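Local coordinates for beta-N-acetylhexosaminidase (Bacteroides fragilis, PDB 4PYS), which probably hydrolyses terminal N-acetylhexosamine residues from the non-reducing ends of glycans, as a glycoside hydrolase of family 20, at residues 358-364 / 381-387; 412-416 / 456-460. One frame throughout, in Å; residues are numbered along the deposited sequence.

Contact 1 of 2, residues 358-364 / 381-387; sequences IQWWNWR and VICGTNY. With FMT (formic acid), chain I; FMT (formic acid), chain H.
Backbone bonds zip strand 358-360 to strand 381-383 in parallel: Ile382 N donates to Ile358 O, Trp360 N to Ile382 O at 2.9 Å, and Gly384 N to Trp360 O. Pairing runs on with Asn386 N 2.7 Å from Trp361 O.

Side-chain polar bonds gather at Asn386, whose CG sits between its backbone N and carbonyl carbon (chi1 43°), folding the amide back to Arg364 N (3.1 Å from OD1, on a lone pair) and Tyr387 N. ND2 donates to Asn362 OD1 (3.2 Å) from above its carbonyl plane, and also to a formic acid; Asn362 OD1 in addition caps Gly365 N. These four bonds should fix the Asn386 amide's rotation. A second formic acid receives Trp361 N and Asn362 N.

Thr385 CG2 makes a CH-pi contact over the Trp360 six-membered ring, 3.5 Å from its centroid; Cys383 SG lies at the edge. Trp363 and Tyr387 meet rim to rim. Arg364 CB lies over one tyrosine face and CD 3.3 Å from Tyr387 OH, which bonds to Ala404 O.

With helix 369-376, which packs on Ile358, Trp360 and Val381, the strands form a beta-alpha-beta unit of the TIM barrel, flanked by strands 337-341 and 428-435.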
loop_
_atom_site.group_PDB
_atom_site.type_symbol
_atom_site.label_atom_id
_atom_site.label_comp_id
_atom_site.label_asym_id
_atom_site.label_seq_id
_atom_site.Cartn_x
_atom_site.Cartn_y
_atom_site.Cartn_z
ATOM N N ILE A 358 -8.390 3.285 -11.766
ATOM C CA ILE A 358 -8.518 1.845 -11.994
ATOM C C ILE A 358 -7.285 1.077 -11.513
ATOM O O ILE A 358 -6.160 1.397 -11.896
ATOM C CB ILE A 358 -8.730 1.548 -13.499
ATOM C CG1 ILE A 358 -10.028 2.199 -13.998
ATOM C CG2 ILE A 358 -8.744 0.050 -13.750
ATOM C CD1 ILE A 358 -11.286 1.736 -13.277
ATOM N N GLN A 359 -7.491 0.057 -10.684
ATOM C CA GLN A 359 -6.377 -0.771 -10.240
ATOM C C GLN A 359 -6.363 -2.048 -11.067
ATOM O O GLN A 359 -7.245 -2.898 -10.942
ATOM C CB GLN A 359 -6.460 -1.082 -8.744
ATOM C CG GLN A 359 -5.216 -1.798 -8.225
ATOM C CD GLN A 359 -5.013 -1.620 -6.728
ATOM O OE1 GLN A 359 -5.905 -1.156 -6.018
ATOM N NE2 GLN A 359 -3.836 -1.995 -6.246
ATOM N N TRP A 360 -5.371 -2.136 -11.947
ATOM C CA TRP A 360 -5.245 -3.212 -12.926
ATOM C C TRP A 360 -4.593 -4.408 -12.249
ATOM O O TRP A 360 -3.485 -4.289 -11.724
ATOM C CB TRP A 360 -4.386 -2.694 -14.083
ATOM C CG TRP A 360 -3.919 -3.707 -15.088
ATOM C CD1 TRP A 360 -4.606 -4.785 -15.576
ATOM C CD2 TRP A 360 -2.642 -3.719 -15.728
ATOM N NE1 TRP A 360 -3.818 -5.467 -16.488
ATOM C CE2 TRP A 360 -2.611 -4.829 -16.594
ATOM C CE3 TRP A 360 -1.516 -2.893 -15.646
ATOM C CZ2 TRP A 360 -1.489 -5.135 -17.379
ATOM C CZ3 TRP A 360 -0.402 -3.200 -16.425
ATOM C CH2 TRP A 360 -0.401 -4.311 -17.277
ATOM N N TRP A 361 -5.272 -5.556 -12.238
ATOM C CA TRP A 361 -4.783 -6.676 -11.419
ATOM C C TRP A 361 -4.775 -8.066 -12.072
ATOM O O TRP A 361 -3.894 -8.874 -11.775
ATOM C CB TRP A 361 -5.553 -6.758 -10.095
ATOM C CG TRP A 361 -6.936 -7.323 -10.248
ATOM C CD1 TRP A 361 -8.087 -6.626 -10.492
ATOM C CD2 TRP A 361 -7.319 -8.705 -10.135
ATOM N NE1 TRP A 361 -9.161 -7.494 -10.552
ATOM C CE2 TRP A 361 -8.713 -8.773 -10.334
ATOM C CE3 TRP A 361 -6.614 -9.889 -9.886
ATOM C CZ2 TRP A 361 -9.418 -9.987 -10.296
ATOM C CZ3 TRP A 361 -7.314 -11.091 -9.852
ATOM C CH2 TRP A 361 -8.698 -11.130 -10.054
ATOM N N ASN A 362 -5.752 -8.375 -12.921
ATOM C CA ASN A 362 -5.855 -9.760 -13.384
ATOM C C ASN A 362 -5.130 -10.043 -14.701
ATOM O O ASN A 362 -5.761 -10.301 -15.723
ATOM C CB ASN A 362 -7.314 -10.229 -13.455
ATOM C CG ASN A 362 -7.434 -11.739 -13.500
ATOM O OD1 ASN A 362 -6.430 -12.451 -13.589
ATOM N ND2 ASN A 362 -8.664 -12.239 -13.440
ATOM N N TRP A 363 -3.799 -10.004 -14.657
ATOM C CA TRP A 363 -2.977 -10.358 -15.813
ATOM C C TRP A 363 -3.207 -11.809 -16.217
ATOM O O TRP A 363 -3.405 -12.115 -17.399
ATOM C CB TRP A 363 -1.497 -10.154 -15.487
ATOM C CG TRP A 363 -0.587 -10.641 -16.581
ATOM C CD1 TRP A 363 0.009 -11.868 -16.673
ATOM C CD2 TRP A 363 -0.177 -9.909 -17.740
ATOM N NE1 TRP A 363 0.766 -11.942 -17.820
ATOM C CE2 TRP A 363 0.668 -10.750 -18.491
ATOM C CE3 TRP A 363 -0.441 -8.624 -18.215
ATOM C CZ2 TRP A 363 1.252 -10.342 -19.693
ATOM C CZ3 TRP A 363 0.145 -8.218 -19.405
ATOM C CH2 TRP A 363 0.981 -9.074 -20.130
ATOM N N ARG A 364 -3.185 -12.700 -15.229
ATOM C CA ARG A 364 -3.287 -14.136 -15.495
ATOM C C ARG A 364 -4.558 -14.487 -16.258
ATOM O O ARG A 364 -4.526 -15.272 -17.211
ATOM C CB ARG A 364 -3.182 -14.939 -14.191
ATOM C CG ARG A 364 -2.942 -16.421 -14.412
ATOM C CD ARG A 364 -2.569 -17.127 -13.126
ATOM N NE ARG A 364 -3.741 -17.457 -12.330
ATOM C CZ ARG A 364 -4.450 -18.570 -12.472
ATOM N NH1 ARG A 364 -4.110 -19.466 -13.391
ATOM N NH2 ARG A 364 -5.503 -18.790 -11.699
ATOM N N VAL A 381 -4.500 4.798 -13.918
ATOM C CA VAL A 381 -4.313 3.374 -13.638
ATOM C C VAL A 381 -3.212 3.137 -12.625
ATOM O O VAL A 381 -2.141 3.752 -12.708
ATOM C CB VAL A 381 -3.887 2.619 -14.922
ATOM C CG1 VAL A 381 -3.507 1.167 -14.615
ATOM C CG2 VAL A 381 -4.970 2.658 -15.943
ATOM N N ILE A 382 -3.469 2.229 -11.683
ATOM C CA ILE A 382 -2.426 1.686 -10.816
ATOM C C ILE A 382 -2.111 0.273 -11.295
ATOM O O ILE A 382 -3.029 -0.538 -11.476
ATOM C CB ILE A 382 -2.910 1.622 -9.353
ATOM C CG1 ILE A 382 -3.144 3.037 -8.820
ATOM C CG2 ILE A 382 -1.890 0.861 -8.472
ATOM C CD1 ILE A 382 -4.134 3.086 -7.651
ATOM N N CYS A 383 -0.830 -0.017 -11.535
ATOM C CA CYS A 383 -0.437 -1.324 -12.057
ATOM C C CYS A 383 -0.169 -2.284 -10.916
ATOM O O CYS A 383 0.862 -2.187 -10.246
ATOM C CB CYS A 383 0.816 -1.206 -12.947
ATOM S SG CYS A 383 0.620 -0.092 -14.342
ATOM N N GLY A 384 -1.095 -3.220 -10.694
ATOM C CA GLY A 384 -0.972 -4.157 -9.588
ATOM C C GLY A 384 -1.308 -5.574 -10.002
ATOM O O GLY A 384 -2.120 -6.243 -9.363
ATOM N N THR A 385 -0.661 -6.043 -11.063
ATOM C CA THR A 385 -1.023 -7.328 -11.657
ATOM C C THR A 385 -0.605 -8.509 -10.795
ATOM O O THR A 385 0.466 -8.490 -10.166
ATOM C CB THR A 385 -0.445 -7.467 -13.079
ATOM O OG1 THR A 385 0.959 -7.190 -13.054
ATOM C CG2 THR A 385 -1.110 -6.476 -14.007
ATOM N N ASN A 386 -1.456 -9.534 -10.758
ATOM C CA ASN A 386 -1.177 -10.707 -9.944
ATOM C C ASN A 386 0.166 -11.344 -10.275
ATOM O O ASN A 386 0.975 -11.581 -9.372
ATOM C CB ASN A 386 -2.343 -11.726 -9.950
ATOM C CG ASN A 386 -2.967 -11.949 -11.329
ATOM O OD1 ASN A 386 -2.381 -11.657 -12.374
ATOM N ND2 ASN A 386 -4.181 -12.504 -11.325
ATOM N N TYR A 387 0.412 -11.603 -11.556
ATOM C CA TYR A 387 1.792 -11.762 -12.028
ATOM C C TYR A 387 2.338 -10.342 -12.204
ATOM O O TYR A 387 1.831 -9.621 -13.068
ATOM C CB TYR A 387 1.809 -12.404 -13.419
ATOM C CG TYR A 387 1.469 -13.878 -13.499
ATOM C CD1 TYR A 387 1.113 -14.608 -12.369
ATOM C CD2 TYR A 387 1.527 -14.539 -14.719
ATOM C CE1 TYR A 387 0.807 -15.971 -12.465
ATOM C CE2 TYR A 387 1.227 -15.883 -14.823
ATOM C CZ TYR A 387 0.869 -16.593 -13.698
ATOM O OH TYR A 387 0.574 -17.934 -13.824
HETATM C C FMT I . -7.908 -6.157 -14.311
HETATM O O1 FMT I . -8.115 -7.359 -14.252
HETATM O O2 FMT I . -8.039 -5.398 -13.359
HETATM C C FMT H . -5.286 -13.952 -8.129
HETATM O O1 FMT H . -5.221 -13.998 -9.355
HETATM O O2 FMT H . -5.302 -14.957 -7.409
#

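Contact 2 of 2, residues 412-416 / 456-460; sequences VYLRN and ALAEQ
Gln460 reaches across from helix 453-462 to the C-terminal part of helix 409-415 and uses both ends of its amide. With CG anti to the carbonyl carbon (chi1 -74°) and the chain extended beyond it, the side chain carries its amide to the backbone of Val412 and the side chain of Asn416. NE2 donates to Val412 O at 2.9 Å, tilted somewhat from the carbonyl plane, and OE1 accepts from Asn416 ND2 at 2.9 Å in a nearly straight bond. The two amides are turned only 29° from one another, and OE1 lies almost in the amide plane of Asn416. Gln460 NE2 also donates to a water O 3.1 Å away. That water donates a hydrogen bond to Tyr413 O (2.8 Å from the water O) and sits over one face of the Tyr413 ring.

Asn416 CG swings away from its own backbone N (chi1 -171°), which directs ND2 at Gln460, while its OD1 accepts from Tyr388 N and Ser418 N. Both ends of this buried amide are thus engaged.

Beside these amide bonds, Val412 spreads its two methyls over neighbouring residues: CG1 meets Ala456 CB at 3.9 Å, and CG2 presses on Leu457 CD2 at 3.5 Å, a tight approach. Ala456 CB also touches the edge of the Tyr413 ring, whose hydroxyl bonds to Glu468 O and whose ring stacks on Phe473.

In the TIM-barrel catalytic domain of family 20, this packs helix 453-462, which comes after barrel strand 428-435 and short helix 447-450, against the C-terminal end of helix 409-415 and the residue beyond it.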
loop_
_atom_site.group_PDB
_atom_site.type_symbol
_atom_site.label_atom_id
_atom_site.label_comp_id
_atom_site.label_asym_id
_atom_site.label_seq_id
_atom_site.Cartn_x
_atom_site.Cartn_y
_atom_site.Cartn_z
ATOM N N VAL A 412 9.627 -11.806 -10.733
ATOM C CA VAL A 412 9.182 -10.440 -10.467
ATOM C C VAL A 412 10.189 -9.442 -11.043
ATOM O O VAL A 412 9.804 -8.458 -11.671
ATOM C CB VAL A 412 8.854 -10.173 -8.970
ATOM C CG1 VAL A 412 9.975 -10.605 -8.070
ATOM C CG2 VAL A 412 8.519 -8.695 -8.748
ATOM N N TYR A 413 11.480 -9.719 -10.896
ATOM C CA TYR A 413 12.479 -8.768 -11.382
ATOM C C TYR A 413 12.541 -8.668 -12.905
ATOM O O TYR A 413 12.670 -7.570 -13.460
ATOM C CB TYR A 413 13.866 -9.113 -10.817
ATOM C CG TYR A 413 14.838 -7.953 -10.956
ATOM C CD1 TYR A 413 14.791 -6.882 -10.076
ATOM C CD2 TYR A 413 15.786 -7.933 -11.965
ATOM C CE1 TYR A 413 15.661 -5.810 -10.197
ATOM C CE2 TYR A 413 16.671 -6.856 -12.093
ATOM C CZ TYR A 413 16.597 -5.809 -11.209
ATOM O OH TYR A 413 17.464 -4.733 -11.323
ATOM N N LEU A 414 12.418 -9.802 -13.587
ATOM C CA LEU A 414 12.696 -9.849 -15.020
ATOM C C LEU A 414 11.448 -9.778 -15.898
ATOM O O LEU A 414 11.556 -9.429 -17.068
ATOM C CB LEU A 414 13.447 -11.137 -15.377
ATOM C CG LEU A 414 14.814 -11.355 -14.742
ATOM C CD1 LEU A 414 15.325 -12.743 -15.138
ATOM C CD2 LEU A 414 15.771 -10.269 -15.192
ATOM N N ARG A 415 10.277 -10.131 -15.360
ATOM C CA ARG A 415 9.122 -10.365 -16.236
ATOM C C ARG A 415 7.801 -9.793 -15.698
ATOM O O ARG A 415 6.729 -10.296 -16.020
ATOM C CB ARG A 415 8.978 -11.872 -16.535
ATOM C CG ARG A 415 10.034 -12.414 -17.523
ATOM C CD ARG A 415 9.967 -13.946 -17.702
ATOM N NE ARG A 415 10.290 -14.663 -16.470
ATOM C CZ ARG A 415 11.525 -14.973 -16.080
ATOM N NH1 ARG A 415 12.574 -14.629 -16.819
ATOM N NH2 ARG A 415 11.719 -15.626 -14.946
ATOM N N ASN A 416 7.884 -8.725 -14.913
ATOM C CA ASN A 416 6.690 -8.152 -14.265
ATOM C C ASN A 416 5.916 -7.247 -15.213
ATOM O O ASN A 416 6.416 -6.195 -15.602
ATOM C CB ASN A 416 7.134 -7.346 -13.043
ATOM C CG ASN A 416 5.979 -6.899 -12.171
ATOM O OD1 ASN A 416 4.829 -7.293 -12.380
ATOM N ND2 ASN A 416 6.284 -6.071 -11.177
ATOM N N ALA A 456 12.127 -6.343 -4.901
ATOM C CA ALA A 456 12.170 -6.161 -6.350
ATOM C C ALA A 456 11.068 -5.201 -6.767
ATOM O O ALA A 456 11.264 -4.356 -7.639
ATOM C CB ALA A 456 12.025 -7.491 -7.060
ATOM N N LEU A 457 9.910 -5.321 -6.126
ATOM C CA LEU A 457 8.805 -4.398 -6.399
ATOM C C LEU A 457 9.165 -2.979 -5.976
ATOM O O LEU A 457 8.925 -2.026 -6.724
ATOM C CB LEU A 457 7.518 -4.878 -5.706
ATOM C CG LEU A 457 6.998 -6.199 -6.280
ATOM C CD1 LEU A 457 5.852 -6.774 -5.442
ATOM C CD2 LEU A 457 6.577 -6.022 -7.739
ATOM N N ALA A 458 9.756 -2.820 -4.796
ATOM C CA ALA A 458 10.185 -1.489 -4.339
ATOM C C ALA A 458 11.219 -0.885 -5.260
ATOM O O ALA A 458 11.220 0.319 -5.500
ATOM C CB ALA A 458 10.732 -1.550 -2.913
ATOM N N GLU A 459 12.115 -1.718 -5.779
ATOM C CA GLU A 459 13.140 -1.235 -6.716
ATOM C C GLU A 459 12.480 -0.738 -8.005
ATOM O O GLU A 459 12.825 0.325 -8.542
ATOM C CB GLU A 459 14.111 -2.385 -7.020
ATOM C CG GLU A 459 15.289 -2.008 -7.905
ATOM C CD GLU A 459 16.400 -1.315 -7.144
ATOM O OE1 GLU A 459 16.216 -1.026 -5.946
ATOM O OE2 GLU A 459 17.465 -1.053 -7.742
ATOM N N GLN A 460 11.526 -1.507 -8.512
ATOM C CA GLN A 460 10.824 -1.125 -9.742
ATOM C C GLN A 460 10.011 0.151 -9.549
ATOM O O GLN A 460 9.905 0.973 -10.465
ATOM C CB GLN A 460 9.926 -2.290 -10.181
ATOM C CG GLN A 460 10.760 -3.439 -10.788
ATOM C CD GLN A 460 9.958 -4.696 -11.031
ATOM O OE1 GLN A 460 8.832 -4.835 -10.564
ATOM N NE2 GLN A 460 10.549 -5.631 -11.760
HETATM O O HOH W 1 13.424 -5.025 -12.735
#

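How the contacts relate
Both contacts are largely buried in the catalytic domain, although Arg364 of contact 1 is exposed, but they belong to different layers. Contact 1 joins adjacent parallel strands of the barrel sheet and the turns that follow, so main-chain bonds dominate, with aromatic rings and formic acids toward its C-terminal ends. Contact 2 joins a helix to the end of another and the residue after it, through side-chain amides and small apolar groups. Contact 1 buries more than twice the surface, 731 against 312 Å². Asn416 packs against Thr385 and Tyr387; helix 386-389 belongs to contact 1, and its Tyr388 and Thr389 touch Val412, Asn416 and Leu457 of contact 2. Strand 428-435 borders both.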